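Local structure of putative cytosolic protein (Geobacillus zalihae, 6AHX) at residues R25-I29 with A59-T63. The protein probably acts as a copper-sensing transcriptional repressor of the CsoR family, controlling a copper-responsive operon. Residues are numbered along the deposited sequence; the frame is centred on the assembly and turned at random.
Sequences RLARI and ALDST
Arg25 reaches from helix 20-41 across to Ala59, Ser62 and Thr63 of helix 46-70, in the antiparallel helical hairpin that forms the core of the CsoR-type repressor fold; the two short segments run at 166° with their axes 10.5 Å apart. Bends at chi2 and chi3 lay the arginine chain over the neighbouring helix. The Ala59 methyl sits over one face of the guanidinium, near its rim, with CB 3.6 Å from Arg25 NH1, while Arg25 NH2 approaches Ser62 CB at 3.8 Å. Arg25 NE comes obliquely within 3.5 Å of Thr63 OG1, a contact without a hydrogen bond. An alanine in place of Arg25 would remove this cover and is likely to leave the Ala59 methyl and the Thr63 hydroxyl less shielded along that margin of the interface. Deeper in, Ile29 CG1 packs on Ala59 CB at 3.9 Å, and both its CG2 and CD1 methyls reach Leu60 CD2. Leu26 CD2 meets Thr63 CG2 at 4.1 Å, a looser touch. Leu26 also packs on Ala40, and Leu60 on Val56, of the second subunit, which joins the hairpin to the dimer interface. The buried Thr63 turns its hydroxyl back on its own helix: with OG1 anti to the carbonyl carbon (chi1 -56°), it donates to Ala59 O at 2.8 Å. That oxygen also accepts from Thr63 N, and the two donors arrive from opposite faces of the carbonyl plane.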
loop_
_atom_site.group_PDB
_atom_site.type_symbol
_atom_site.label_atom_id
_atom_site.label_comp_id
_atom_site.label_asym_id
_atom_site.label_seq_id
_atom_site.Cartn_x
_atom_site.Cartn_y
_atom_site.Cartn_z
ATOM N N ARG A 25 -6.355 5.420 -8.977
ATOM C CA ARG A 25 -5.444 5.648 -7.853
ATOM C C ARG A 25 -4.984 4.299 -7.265
ATOM O O ARG A 25 -3.781 4.077 -7.067
ATOM C CB ARG A 25 -6.061 6.536 -6.789
ATOM C CG ARG A 25 -5.130 7.697 -6.420
ATOM C CD ARG A 25 -3.751 7.466 -5.696
ATOM N NE ARG A 25 -3.779 8.522 -4.637
ATOM C CZ ARG A 25 -2.843 9.429 -4.275
ATOM N NH1 ARG A 25 -1.595 9.430 -4.715
ATOM N NH2 ARG A 25 -3.160 10.337 -3.347
ATOM N N LEU A 26 -5.942 3.392 -7.074
ATOM C CA LEU A 26 -5.622 2.100 -6.553
ATOM C C LEU A 26 -4.688 1.368 -7.485
ATOM O O LEU A 26 -3.758 0.698 -7.022
ATOM C CB LEU A 26 -6.892 1.276 -6.245
ATOM C CG LEU A 26 -7.628 1.707 -4.968
ATOM C CD1 LEU A 26 -9.019 1.062 -4.933
ATOM C CD2 LEU A 26 -6.875 1.445 -3.650
ATOM N N ALA A 27 -4.906 1.502 -8.799
ATOM C CA ALA A 27 -3.948 0.944 -9.800
ATOM C C ALA A 27 -2.529 1.523 -9.768
ATOM O O ALA A 27 -1.548 0.778 -9.878
ATOM C CB ALA A 27 -4.494 1.004 -11.201
ATOM N N ARG A 28 -2.444 2.816 -9.543
ATOM C CA ARG A 28 -1.170 3.517 -9.340
ATOM C C ARG A 28 -0.414 3.087 -8.069
ATOM O O ARG A 28 0.800 2.862 -8.108
ATOM C CB ARG A 28 -1.400 5.045 -9.317
ATOM C CG ARG A 28 -1.278 5.631 -10.727
ATOM C CD ARG A 28 -1.672 7.096 -10.957
ATOM N NE ARG A 28 -1.872 8.004 -9.804
ATOM C CZ ARG A 28 -3.042 8.618 -9.465
ATOM N NH1 ARG A 28 -4.209 8.415 -10.132
ATOM N NH2 ARG A 28 -3.063 9.469 -8.412
ATOM N N ILE A 29 -1.159 2.991 -6.972
ATOM C CA ILE A 29 -0.615 2.542 -5.717
ATOM C C ILE A 29 -0.123 1.129 -5.899
ATOM O O ILE A 29 0.940 0.775 -5.422
ATOM C CB ILE A 29 -1.636 2.614 -4.572
ATOM C CG1 ILE A 29 -2.007 4.044 -4.243
ATOM C CG2 ILE A 29 -1.024 1.991 -3.311
ATOM C CD1 ILE A 29 -3.281 4.151 -3.511
ATOM N N ALA A 59 -0.850 7.893 0.224
ATOM C CA ALA A 59 -1.716 7.747 -0.927
ATOM C C ALA A 59 -2.918 6.905 -0.590
ATOM O O ALA A 59 -4.058 7.217 -1.003
ATOM C CB ALA A 59 -0.953 7.107 -2.075
ATOM N N LEU A 60 -2.677 5.845 0.176
ATOM C CA LEU A 60 -3.762 4.965 0.628
ATOM C C LEU A 60 -4.742 5.690 1.594
ATOM O O LEU A 60 -5.953 5.564 1.497
ATOM C CB LEU A 60 -3.208 3.678 1.284
ATOM C CG LEU A 60 -2.687 2.556 0.346
ATOM C CD1 LEU A 60 -1.776 1.593 1.090
ATOM C CD2 LEU A 60 -3.779 1.730 -0.360
ATOM N N ASP A 61 -4.197 6.415 2.530
ATOM C CA ASP A 61 -4.957 7.282 3.396
ATOM C C ASP A 61 -5.799 8.283 2.596
ATOM O O ASP A 61 -6.968 8.390 2.831
ATOM C CB ASP A 61 -4.028 7.976 4.373
ATOM C CG ASP A 61 -4.785 8.881 5.347
ATOM O OD1 ASP A 61 -5.516 8.385 6.176
ATOM O OD2 ASP A 61 -4.711 10.110 5.247
ATOM N N SER A 62 -5.263 8.928 1.579
ATOM C CA SER A 62 -6.077 9.842 0.778
ATOM C C SER A 62 -7.169 9.199 -0.014
ATOM O O SER A 62 -8.266 9.730 -0.138
ATOM C CB SER A 62 -5.203 10.609 -0.184
ATOM O OG SER A 62 -4.387 11.375 0.657
ATOM N N THR A 63 -6.837 8.078 -0.595
ATOM C CA THR A 63 -7.798 7.282 -1.275
ATOM C C THR A 63 -8.962 6.822 -0.383
ATOM O O THR A 63 -10.060 6.865 -0.831
ATOM C CB THR A 63 -7.096 6.079 -1.958
ATOM O OG1 THR A 63 -6.086 6.606 -2.800
ATOM C CG2 THR A 63 -8.073 5.286 -2.771
#